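Local coordinates for OxyA protein (Actinoplanes teichomyceticus, PDB 5HH3) that is a haem-dependent cytochrome P450 that probably carries out one of the phenolic couplings by which glycopeptide antibiotic peptides are cyclised, at residues D71-A74 with R75-Y78; A255-P258 with E259-A262. One frame throughout, in Å; residues are numbered along the deposited sequence.

Contact 1 of 2, residues D71-A74 with R75-Y78; sequences DFSA and RLLY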
loop_
_atom_site.group_PDB
_atom_site.type_symbol
_atom_site.label_atom_id
_atom_site.label_comp_id
_atom_site.label_asym_id
_atom_site.label_seq_id
_atom_site.Cartn_x
_atom_site.Cartn_y
_atom_site.Cartn_z
ATOM N N ASP B 71 21.848 0.298 11.934
ATOM C CA ASP B 71 21.299 -1.005 11.579
ATOM C C ASP B 71 19.882 -0.959 11.026
ATOM O O ASP B 71 19.192 -1.981 11.063
ATOM C CB ASP B 71 21.333 -1.944 12.800
ATOM C CG ASP B 71 22.728 -2.333 13.201
ATOM O OD1 ASP B 71 23.644 -2.318 12.355
ATOM O OD2 ASP B 71 22.899 -2.671 14.389
ATOM N N PHE B 72 19.445 0.193 10.522
ATOM C CA PHE B 72 18.137 0.316 9.897
ATOM C C PHE B 72 18.286 1.033 8.560
ATOM O O PHE B 72 19.126 1.916 8.418
ATOM C CB PHE B 72 17.142 1.073 10.790
ATOM C CG PHE B 72 16.647 0.290 11.973
ATOM C CD1 PHE B 72 15.506 -0.498 11.881
ATOM C CD2 PHE B 72 17.318 0.350 13.184
ATOM C CE1 PHE B 72 15.051 -1.219 12.977
ATOM C CE2 PHE B 72 16.867 -0.370 14.278
ATOM C CZ PHE B 72 15.727 -1.151 14.174
ATOM N N SER B 73 17.479 0.629 7.587
ATOM C CA SER B 73 17.523 1.162 6.222
ATOM C C SER B 73 16.165 1.700 5.849
ATOM O O SER B 73 15.154 1.058 6.085
ATOM C CB SER B 73 17.908 0.071 5.215
ATOM O OG SER B 73 17.613 0.476 3.877
ATOM N N ALA B 74 16.157 2.884 5.246
ATOM C CA ALA B 74 14.956 3.470 4.661
ATOM C C ALA B 74 14.683 2.932 3.235
ATOM O O ALA B 74 13.543 2.660 2.844
ATOM C CB ALA B 74 15.134 4.982 4.643
ATOM N N ARG B 75 15.761 2.728 2.504
ATOM C CA ARG B 75 15.749 2.287 1.101
ATOM C C ARG B 75 15.171 0.900 0.868
ATOM O O ARG B 75 14.461 0.682 -0.121
ATOM C CB ARG B 75 17.179 2.292 0.600
ATOM C CG ARG B 75 17.412 1.873 -0.845
ATOM C CD ARG B 75 18.908 1.937 -1.118
ATOM N NE ARG B 75 19.676 1.068 -0.204
ATOM C CZ ARG B 75 19.938 -0.231 -0.394
ATOM N NH1 ARG B 75 19.502 -0.884 -1.474
ATOM N NH2 ARG B 75 20.651 -0.900 0.512
ATOM N N LEU B 76 15.496 -0.038 1.755
ATOM C CA LEU B 76 15.096 -1.430 1.574
ATOM C C LEU B 76 13.590 -1.707 1.730
ATOM O O LEU B 76 13.110 -2.764 1.273
ATOM C CB LEU B 76 15.893 -2.349 2.512
ATOM C CG LEU B 76 17.361 -2.627 2.191
ATOM C CD1 LEU B 76 17.915 -3.456 3.340
ATOM C CD2 LEU B 76 17.586 -3.336 0.853
ATOM N N LEU B 77 12.846 -0.807 2.377
ATOM C CA LEU B 77 11.404 -1.019 2.531
ATOM C C LEU B 77 10.711 -0.738 1.215
ATOM O O LEU B 77 10.108 -1.629 0.609
ATOM C CB LEU B 77 10.796 -0.136 3.620
ATOM C CG LEU B 77 9.318 -0.481 3.869
ATOM C CD1 LEU B 77 9.116 -0.774 5.339
ATOM C CD2 LEU B 77 8.354 0.596 3.365
ATOM N N TYR B 78 10.844 0.494 0.754
ATOM C CA TYR B 78 10.129 0.941 -0.432
ATOM C C TYR B 78 10.573 0.217 -1.706
ATOM O O TYR B 78 9.797 0.140 -2.659
ATOM C CB TYR B 78 10.225 2.459 -0.570
ATOM C CG TYR B 78 9.370 3.200 0.450
ATOM C CD1 TYR B 78 7.965 3.216 0.347
ATOM C CD2 TYR B 78 9.959 3.876 1.531
ATOM C CE1 TYR B 78 7.183 3.893 1.284
ATOM C CE2 TYR B 78 9.188 4.562 2.465
ATOM C CZ TYR B 78 7.806 4.569 2.344
ATOM O OH TYR B 78 7.069 5.250 3.283
#
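Ser73 caps the turn that carries the chain from the edge strand of the P450 beta sheet into the short, weakly bonded helix 75-78. Its hydroxyl stands anti to the backbone N (chi1 165°), which puts OG beside the carbonyl carbon of Ser73, facing the amides of the first turn, where Leu76 N donates to it at 3.0 Å with an N-H...OG angle of 161°. The same OG is hydrogen-bonded to Asp95 OD2, so a serine, small and able to bond twice, suits this buried place. Leu76 folds back over the cap: with CG beside its own backbone N, CG lies 3.5 Å from Ser73 OG and CD1 lies 4.0 Å from Ser73 CB. The side chain of Leu76 flanks the polar bond and also packs on Val292 and on Thr186 of the second subunit. Arg75 bends at chi3, which brings its guanidinium round so that Leu76 CG sits 4.0 Å above one face, offset toward the rim; its NE makes a long, weak ion pair with Asp95. At the far end of the turn Tyr78 OH is hydrogen-bonded to His289 ND1, of a haem-binding residue, and the ring is covered on one face by Leu77 CD2, 3.8 Å above the plane and over its centre.

Contact 2 of 2, residues A255-P258 with E259-A262; sequences ADDP and EQFA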
loop_
_atom_site.group_PDB
_atom_site.type_symbol
_atom_site.label_atom_id
_atom_site.label_comp_id
_atom_site.label_asym_id
_atom_site.label_seq_id
_atom_site.Cartn_x
_atom_site.Cartn_y
_atom_site.Cartn_z
ATOM N N ALA B 255 -7.504 29.876 17.624
ATOM C CA ALA B 255 -8.941 30.080 17.816
ATOM C C ALA B 255 -9.498 29.253 19.017
ATOM O O ALA B 255 -10.345 29.724 19.769
ATOM C CB ALA B 255 -9.700 29.768 16.527
ATOM N N ASP B 256 -8.987 28.044 19.211
ATOM C CA ASP B 256 -9.414 27.183 20.301
ATOM C C ASP B 256 -8.929 27.652 21.682
ATOM O O ASP B 256 -9.647 27.494 22.663
ATOM C CB ASP B 256 -8.947 25.744 20.054
ATOM C CG ASP B 256 -9.610 24.751 20.990
ATOM O OD1 ASP B 256 -10.812 24.484 20.839
ATOM O OD2 ASP B 256 -8.933 24.252 21.899
ATOM N N ASP B 257 -7.722 28.203 21.770
ATOM C CA ASP B 257 -7.155 28.610 23.056
ATOM C C ASP B 257 -6.575 30.026 22.966
ATOM O O ASP B 257 -5.361 30.217 23.062
ATOM C CB ASP B 257 -6.110 27.597 23.525
ATOM C CG ASP B 257 -5.827 27.685 25.042
ATOM O OD1 ASP B 257 -6.251 28.645 25.696
ATOM O OD2 ASP B 257 -5.155 26.789 25.585
ATOM N N PRO B 258 -7.454 31.034 22.807
ATOM C CA PRO B 258 -6.976 32.396 22.597
ATOM C C PRO B 258 -6.154 32.996 23.763
ATOM O O PRO B 258 -5.275 33.833 23.518
ATOM C CB PRO B 258 -8.273 33.182 22.350
ATOM C CG PRO B 258 -9.342 32.386 23.018
ATOM C CD PRO B 258 -8.932 30.967 22.835
ATOM N N GLU B 259 -6.413 32.572 25.003
ATOM C CA GLU B 259 -5.743 33.179 26.160
ATOM C C GLU B 259 -4.233 32.919 26.197
ATOM O O GLU B 259 -3.456 33.806 26.526
ATOM C CB GLU B 259 -6.440 32.796 27.472
ATOM C CG GLU B 259 -7.812 33.459 27.582
ATOM C CD GLU B 259 -8.626 33.052 28.795
ATOM O OE1 GLU B 259 -8.459 31.919 29.286
ATOM O OE2 GLU B 259 -9.463 33.869 29.246
ATOM N N GLN B 260 -3.806 31.740 25.778
ATOM C CA GLN B 260 -2.368 31.442 25.736
ATOM C C GLN B 260 -1.645 32.232 24.651
ATOM O O GLN B 260 -0.523 32.683 24.859
ATOM C CB GLN B 260 -2.143 29.958 25.565
ATOM C CG GLN B 260 -2.775 29.152 26.691
ATOM C CD GLN B 260 -2.014 27.898 26.996
ATOM O OE1 GLN B 260 -0.799 27.928 27.170
ATOM N NE2 GLN B 260 -2.716 26.788 27.084
ATOM N N PHE B 261 -2.295 32.429 23.511
ATOM C CA PHE B 261 -1.709 33.236 22.444
ATOM C C PHE B 261 -1.791 34.737 22.694
ATOM O O PHE B 261 -1.024 35.488 22.100
ATOM C CB PHE B 261 -2.297 32.859 21.086
ATOM C CG PHE B 261 -1.848 31.518 20.623
ATOM C CD1 PHE B 261 -0.630 31.366 19.968
ATOM C CD2 PHE B 261 -2.603 30.393 20.897
ATOM C CE1 PHE B 261 -0.198 30.109 19.566
ATOM C CE2 PHE B 261 -2.173 29.137 20.494
ATOM C CZ PHE B 261 -0.969 28.995 19.828
ATOM N N ALA B 262 -2.700 35.174 23.574
ATOM C CA ALA B 262 -2.690 36.564 24.058
ATOM C C ALA B 262 -1.420 36.835 24.877
ATOM O O ALA B 262 -0.904 37.944 24.879
ATOM C CB ALA B 262 -3.937 36.862 24.884
HETATM O O HOH W 1 -8.407 30.663 26.001
HETATM O O HOH W 2 -5.466 28.209 28.357
#
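The backbone leaves helical geometry at Asp257 (phi -132°, psi 68°) and regains it at Pro258: Ala255 and Asp256 end helix 225-256, Asp257 breaks it, and Pro258 opens the helix that residues 259-262 continue. Pro258 O accepts from Ala262 N at 2.9 Å, with the donor in the carbonyl plane, while Asp257 O receives a weak bond from Gln260 N at 3.5 Å. Proline fits the first turn of a helix, where its missing N-H costs no helical bond. The junction is a helix-to-helix turn of the P450 fold, joining the long helix 225-256 to helix 258-266, with Asp257 at the N-cap position. Its carboxylate makes no direct capping bond; instead water 1 donates to Asp257 OD1 and accepts from Glu259 N at 2.9 Å, giving that amide a partner. Asp257 OD2 takes a hydrogen bond from Gln260 NE2 at 2.9 Å, met from above the carboxylate plane, which stands 77° from the amide plane. Gln260 reaches it by bending at chi2, and the two ends of its amide suit a second task: OE1 accepts from Ile331 N and NE2 donates to Phe329 O. Phe261, buried against Leu253 and Met254 of helix 225-256, presents the edge of its ring to the same turn, CD2 lying 3.5 Å from Asp257 O.

Overall arrangement
Both contacts are short local turns at the start of a helix, but they sit on opposite sides of the chain's centre, with their own centres 42 Å apart and nearest atoms about 30 Å apart. Contact 1, its centre about 20 Å from that of the chain, belongs to the beta-sheet region beside the haem: the side chain of Ala74 comes within about 7 Å of the cofactor and about 4 Å of that of His346, a haem-binding residue. Contact 2 lies away from the annotated sites, at the surface, its centre about 24 Å from that of the chain. Along the sequence contact 1 closes before contact 2 opens, and a direct cap in the first contrasts with a water-mediated one in the second.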